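Long-range contacts in ferric iron-binding protein HitA (Pseudomonas aeruginosa PAO1, PDB 6IWF), which binds ferric iron, probably as the periplasmic solute-binding component of an iron uptake system, and is linked to gallium internalization: residues T6-Q11 / K32-G37; P53-Y58 / K233-P238. One frame throughout, in Å; residues are numbered along the deposited sequence.

Contact 1 (T6-Q11 / K32-G37)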
loop_
_atom_site.group_PDB
_atom_site.type_symbol
_atom_site.label_atom_id
_atom_site.label_comp_id
_atom_site.label_asym_id
_atom_site.label_seq_id
_atom_site.Cartn_x
_atom_site.Cartn_y
_atom_site.Cartn_z
ATOM N N THR A 6 0.345 15.341 16.412
ATOM C CA THR A 6 -0.802 14.504 16.080
ATOM C C THR A 6 -0.502 13.796 14.765
ATOM O O THR A 6 -0.215 14.456 13.762
ATOM C CB THR A 6 -2.084 15.329 15.969
ATOM O OG1 THR A 6 -2.337 16.006 17.213
ATOM C CG2 THR A 6 -3.264 14.423 15.646
ATOM N N LEU A 7 -0.518 12.462 14.791
ATOM C CA LEU A 7 -0.296 11.630 13.619
ATOM C C LEU A 7 -1.632 11.055 13.179
ATOM O O LEU A 7 -2.270 10.324 13.940
ATOM C CB LEU A 7 0.689 10.497 13.919
ATOM C CG LEU A 7 0.856 9.441 12.817
ATOM C CD1 LEU A 7 1.470 10.106 11.580
ATOM C CD2 LEU A 7 1.711 8.254 13.291
ATOM N N TYR A 8 -2.048 11.382 11.960
ATOM C CA TYR A 8 -3.179 10.718 11.317
ATOM C C TYR A 8 -2.631 9.479 10.624
ATOM O O TYR A 8 -1.898 9.595 9.636
ATOM C CB TYR A 8 -3.867 11.647 10.315
ATOM C CG TYR A 8 -4.870 12.609 10.929
ATOM C CD1 TYR A 8 -4.794 12.965 12.272
ATOM C CD2 TYR A 8 -5.888 13.161 10.162
ATOM C CE1 TYR A 8 -5.703 13.845 12.830
ATOM C CE2 TYR A 8 -6.807 14.046 10.719
ATOM C CZ TYR A 8 -6.701 14.384 12.049
ATOM O OH TYR A 8 -7.600 15.258 12.612
ATOM N N ASN A 9 -2.977 8.286 11.137
ATOM C CA ASN A 9 -2.351 7.044 10.685
ATOM C C ASN A 9 -3.350 6.194 9.910
ATOM O O ASN A 9 -4.211 5.531 10.504
ATOM C CB ASN A 9 -1.772 6.232 11.845
ATOM C CG ASN A 9 -1.185 4.922 11.365
ATOM O OD1 ASN A 9 -0.650 4.857 10.261
ATOM N ND2 ASN A 9 -1.320 3.858 12.167
ATOM N N GLY A 10 -3.195 6.198 8.585
ATOM C CA GLY A 10 -3.874 5.284 7.686
ATOM C C GLY A 10 -3.152 3.977 7.447
ATOM O O GLY A 10 -3.737 3.057 6.867
ATOM N N GLN A 11 -1.892 3.872 7.864
ATOM C CA GLN A 11 -1.185 2.600 7.819
ATOM C C GLN A 11 -1.678 1.699 8.950
ATOM O O GLN A 11 -2.507 2.089 9.770
ATOM C CB GLN A 11 0.325 2.798 7.927
ATOM C CG GLN A 11 1.098 2.519 6.651
ATOM C CD GLN A 11 1.195 1.037 6.322
ATOM O OE1 GLN A 11 0.408 0.220 6.805
ATOM N NE2 GLN A 11 2.157 0.688 5.493
ATOM N N LYS A 32 0.536 11.705 19.501
ATOM C CA LYS A 32 -0.838 11.231 19.609
ATOM C C LYS A 32 -1.273 10.705 18.245
ATOM O O LYS A 32 -0.943 11.307 17.222
ATOM C CB LYS A 32 -1.744 12.380 20.059
ATOM C CG LYS A 32 -3.199 12.029 20.249
ATOM C CD LYS A 32 -4.031 13.299 20.426
ATOM C CE LYS A 32 -5.456 12.971 20.862
ATOM N NZ LYS A 32 -6.000 11.783 20.136
ATOM N N ILE A 33 -1.997 9.580 18.224
ATOM C CA ILE A 33 -2.340 8.903 16.967
ATOM C C ILE A 33 -3.852 8.889 16.776
ATOM O O ILE A 33 -4.590 8.347 17.609
ATOM C CB ILE A 33 -1.790 7.469 16.897
ATOM C CG1 ILE A 33 -0.271 7.469 17.055
ATOM C CG2 ILE A 33 -2.201 6.806 15.560
ATOM C CD1 ILE A 33 0.351 6.099 16.909
ATOM N N ARG A 34 -4.300 9.451 15.655
ATOM C CA ARG A 34 -5.680 9.338 15.196
ATOM C C ARG A 34 -5.712 8.246 14.131
ATOM O O ARG A 34 -5.143 8.406 13.048
ATOM C CB ARG A 34 -6.176 10.676 14.651
ATOM C CG ARG A 34 -7.695 10.826 14.631
ATOM C CD ARG A 34 -8.284 10.317 13.334
ATOM N NE ARG A 34 -9.658 10.777 13.135
ATOM C CZ ARG A 34 -10.733 10.099 13.528
ATOM N NH1 ARG A 34 -11.949 10.588 13.308
ATOM N NH2 ARG A 34 -10.592 8.932 14.145
ATOM N N LYS A 35 -6.344 7.121 14.451
ATOM C CA LYS A 35 -6.373 5.980 13.553
ATOM C C LYS A 35 -7.576 6.068 12.626
ATOM O O LYS A 35 -8.680 6.413 13.057
ATOM C CB LYS A 35 -6.424 4.677 14.352
ATOM C CG LYS A 35 -6.361 3.446 13.489
ATOM C CD LYS A 35 -4.965 3.234 12.914
ATOM C CE LYS A 35 -4.957 2.105 11.903
ATOM N NZ LYS A 35 -5.299 2.569 10.523
ATOM N N GLY A 36 -7.355 5.770 11.352
ATOM C CA GLY A 36 -8.452 5.759 10.400
ATOM C C GLY A 36 -8.009 5.124 9.103
ATOM O O GLY A 36 -6.850 4.734 8.936
ATOM N N GLY A 37 -8.959 4.996 8.179
ATOM C CA GLY A 37 -8.604 4.610 6.830
ATOM C C GLY A 37 -8.057 5.797 6.056
ATOM O O GLY A 37 -8.386 6.948 6.339
#
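T6-N9 and K32-K35 run side by side as parallel strands, their axes 4.6 Å apart at closest and inclined by 26°, with T6 level with K32, L7 with I33, Y8 with R34 and N9 with K35. The ladder zigzags: L7 N donates to K32 O (2.7 Å), R34 N to L7 O, and N9 N to R34 O. It closes with a longer bond from G36 N to N9 O (3.3 Å), whose donor stands above the carbonyl plane. K35 NZ reaches the other face of that plane (3.2 Å to N9 O), so the carbonyl is gripped from both faces. The same K35 NZ also binds Q11 O (2.9 Å), tying the strand end to the turn that follows. Bends at chi2 (73°) and chi4 curl the K35 chain back over N9, and K35 CD passes N9 ND2 at 3.8 Å. On this side of the sheet I33 CG2 packs against N9 CB, while L7 and I33 make a looser apolar contact.

Y8 and R34 share the other side. R34 CB lies 3.6 Å from Y8 CD1, and R34 CD sits over one face of the ring; the guanidinium is turned 80° from the ring plane, so the two do not stack. Their polar ends go to helix 38-48, Y8 OH to E48 and R34 NE to Q44.

The pair forms a beta-alpha-beta unit with helix 13-27, which covers the I33 side through A20 and meets K35 through A13. Helix 38-48 covers the Y8 side, G37 being its N-cap, and strand 56-59 borders strand 4-9. Q11 touches E60, a ferric-iron ligand, placing this strand end beside the metal site.

Contact 2 (P53-Y58 / K233-P238)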
loop_
_atom_site.group_PDB
_atom_site.type_symbol
_atom_site.label_atom_id
_atom_site.label_comp_id
_atom_site.label_asym_id
_atom_site.label_seq_id
_atom_site.Cartn_x
_atom_site.Cartn_y
_atom_site.Cartn_z
ATOM N N PRO A 53 -6.165 19.330 13.610
ATOM C CA PRO A 53 -5.027 19.148 14.513
ATOM C C PRO A 53 -3.906 18.311 13.918
ATOM O O PRO A 53 -2.839 18.209 14.544
ATOM C CB PRO A 53 -5.662 18.443 15.716
ATOM C CG PRO A 53 -6.755 17.615 15.097
ATOM C CD PRO A 53 -7.287 18.430 13.939
ATOM N N ALA A 54 -4.099 17.745 12.724
ATOM C CA ALA A 54 -3.113 16.835 12.151
ATOM C C ALA A 54 -1.807 17.559 11.855
ATOM O O ALA A 54 -1.795 18.634 11.249
ATOM C CB ALA A 54 -3.657 16.203 10.869
ATOM N N ASP A 55 -0.700 16.961 12.283
ATOM C CA ASP A 55 0.621 17.462 11.941
ATOM C C ASP A 55 1.287 16.649 10.840
ATOM O O ASP A 55 1.956 17.224 9.975
ATOM C CB ASP A 55 1.511 17.465 13.187
ATOM C CG ASP A 55 1.004 18.412 14.251
ATOM O OD1 ASP A 55 0.931 19.630 13.960
ATOM O OD2 ASP A 55 0.654 17.936 15.354
ATOM N N VAL A 56 1.097 15.332 10.868
ATOM C CA VAL A 56 1.686 14.387 9.923
ATOM C C VAL A 56 0.593 13.414 9.509
ATOM O O VAL A 56 -0.209 12.979 10.342
ATOM C CB VAL A 56 2.889 13.637 10.543
ATOM C CG1 VAL A 56 3.399 12.536 9.615
ATOM C CG2 VAL A 56 4.018 14.616 10.875
ATOM N N LEU A 57 0.542 13.100 8.215
ATOM C CA LEU A 57 -0.344 12.074 7.684
ATOM C C LEU A 57 0.494 10.915 7.167
ATOM O O LEU A 57 1.479 11.127 6.458
ATOM C CB LEU A 57 -1.216 12.630 6.564
ATOM C CG LEU A 57 -2.083 11.620 5.796
ATOM C CD1 LEU A 57 -3.165 11.018 6.671
ATOM C CD2 LEU A 57 -2.680 12.282 4.561
ATOM N N TYR A 58 0.093 9.695 7.511
ATOM C CA TYR A 58 0.803 8.481 7.124
ATOM C C TYR A 58 -0.227 7.560 6.496
ATOM O O TYR A 58 -1.212 7.215 7.156
ATOM C CB TYR A 58 1.442 7.844 8.363
ATOM C CG TYR A 58 2.336 6.634 8.164
ATOM C CD1 TYR A 58 2.862 6.290 6.924
ATOM C CD2 TYR A 58 2.658 5.838 9.253
ATOM C CE1 TYR A 58 3.703 5.169 6.792
ATOM C CE2 TYR A 58 3.476 4.734 9.130
ATOM C CZ TYR A 58 3.990 4.403 7.914
ATOM O OH TYR A 58 4.805 3.297 7.840
ATOM N N LYS A 233 0.316 21.413 5.842
ATOM C CA LYS A 233 0.662 22.827 5.755
ATOM C C LYS A 233 0.124 23.604 6.948
ATOM O O LYS A 233 0.743 24.584 7.389
ATOM C CB LYS A 233 0.117 23.409 4.449
ATOM C CG LYS A 233 0.908 24.573 3.900
ATOM C CD LYS A 233 0.921 24.538 2.380
ATOM C CE LYS A 233 0.777 25.922 1.784
ATOM N NZ LYS A 233 0.943 25.862 0.303
ATOM N N SER A 234 -1.011 23.165 7.490
ATOM C CA SER A 234 -1.677 23.807 8.614
ATOM C C SER A 234 -1.009 23.534 9.958
ATOM O O SER A 234 -1.413 24.135 10.958
ATOM C CB SER A 234 -3.136 23.340 8.675
ATOM O OG SER A 234 -3.223 21.957 9.003
ATOM N N SER A 235 -0.010 22.651 10.015
ATOM C CA SER A 235 0.548 22.246 11.300
ATOM C C SER A 235 1.143 23.444 12.028
ATOM O O SER A 235 1.843 24.270 11.432
ATOM C CB SER A 235 1.611 21.162 11.096
ATOM O OG SER A 235 2.407 20.985 12.261
ATOM N N LYS A 236 0.835 23.558 13.314
ATOM C CA LYS A 236 1.443 24.596 14.134
ATOM C C LYS A 236 2.759 24.142 14.750
ATOM O O LYS A 236 3.370 24.894 15.523
ATOM C CB LYS A 236 0.459 25.049 15.219
ATOM C CG LYS A 236 -0.702 25.902 14.676
ATOM C CD LYS A 236 -0.253 26.830 13.536
ATOM C CE LYS A 236 -1.415 27.661 12.976
ATOM N NZ LYS A 236 -2.065 27.031 11.779
ATOM N N HIS A 237 3.226 22.945 14.401
ATOM C CA HIS A 237 4.528 22.440 14.829
ATOM C C HIS A 237 5.364 22.075 13.606
ATOM O O HIS A 237 5.789 20.922 13.455
ATOM C CB HIS A 237 4.347 21.235 15.749
ATOM C CG HIS A 237 3.371 21.463 16.855
ATOM N ND1 HIS A 237 3.594 22.378 17.865
ATOM C CD2 HIS A 237 2.158 20.913 17.103
ATOM C CE1 HIS A 237 2.565 22.373 18.694
ATOM N NE2 HIS A 237 1.682 21.492 18.256
ATOM N N PRO A 238 5.615 23.034 12.702
ATOM C CA PRO A 238 6.261 22.665 11.431
ATOM C C PRO A 238 7.636 22.043 11.603
ATOM O O PRO A 238 7.931 21.038 10.943
ATOM C CB PRO A 238 6.326 23.999 10.663
ATOM C CG PRO A 238 6.253 25.058 11.717
ATOM C CD PRO A 238 5.369 24.488 12.794
HETATM O O HOH W 1 -2.681 21.036 11.630
HETATM O O HOH W 2 -1.034 21.615 14.282
#
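The H237 imidazole meets the D55 carboxylate at its edge: D55 CG lies in the ring plane, and H237 CD2 is 3.6 Å from D55 OD1. The two planes are turned 60° against each other, so this is an oblique edge contact rather than a stack. The main bond comes from S235, whose OG donates to D55 OD1 (2.6 Å) on the anti side of the carboxylate, 21° out of its plane. A chi1 of 165° swings the S235 hydroxyl away from the backbone N and onto D55, where S235 OG also accepts from H237 N (3.0 Å). One water donates to D55 OD1 and accepts from K236 N, giving that oxygen a second donor; a second water donates to A54 O (2.6 Å from the water oxygen) and accepts from S234 OG. The other carboxylate oxygen, OD2, accepts from T6 N, so the acid spans the loop and strand 4-9. The nearby imidazole, if protonated, would favour the charged carboxylate.

S235 OG and H237 N form an ST turn, and H237 is the N-cap of helix 238-248. Through S235, D55 holds the turn linking strand 224-231 to that helix, away from the iron site.

The two contacts meet on one sheet, in which strand 56-59 of contact 2 borders strand 4-9 of contact 1. Contact 1 is the larger, burying 477 Å² against 166 Å², and rests on a regular backbone ladder with helices over both faces. Contact 2 joins residues 53-58 to the distant loop 233-238 through one carboxylate, a serine and two waters. Both are partly buried, but contact 2 is the more peripheral, its centre about 22 Å from the chain centre against about 15 Å for contact 1. Strands 4-9 and 56-59 are paired by backbone bonds, and G10 N probably bonds Y58 O. Contact 1 reaches toward the iron site, whereas contact 2 lies away from it.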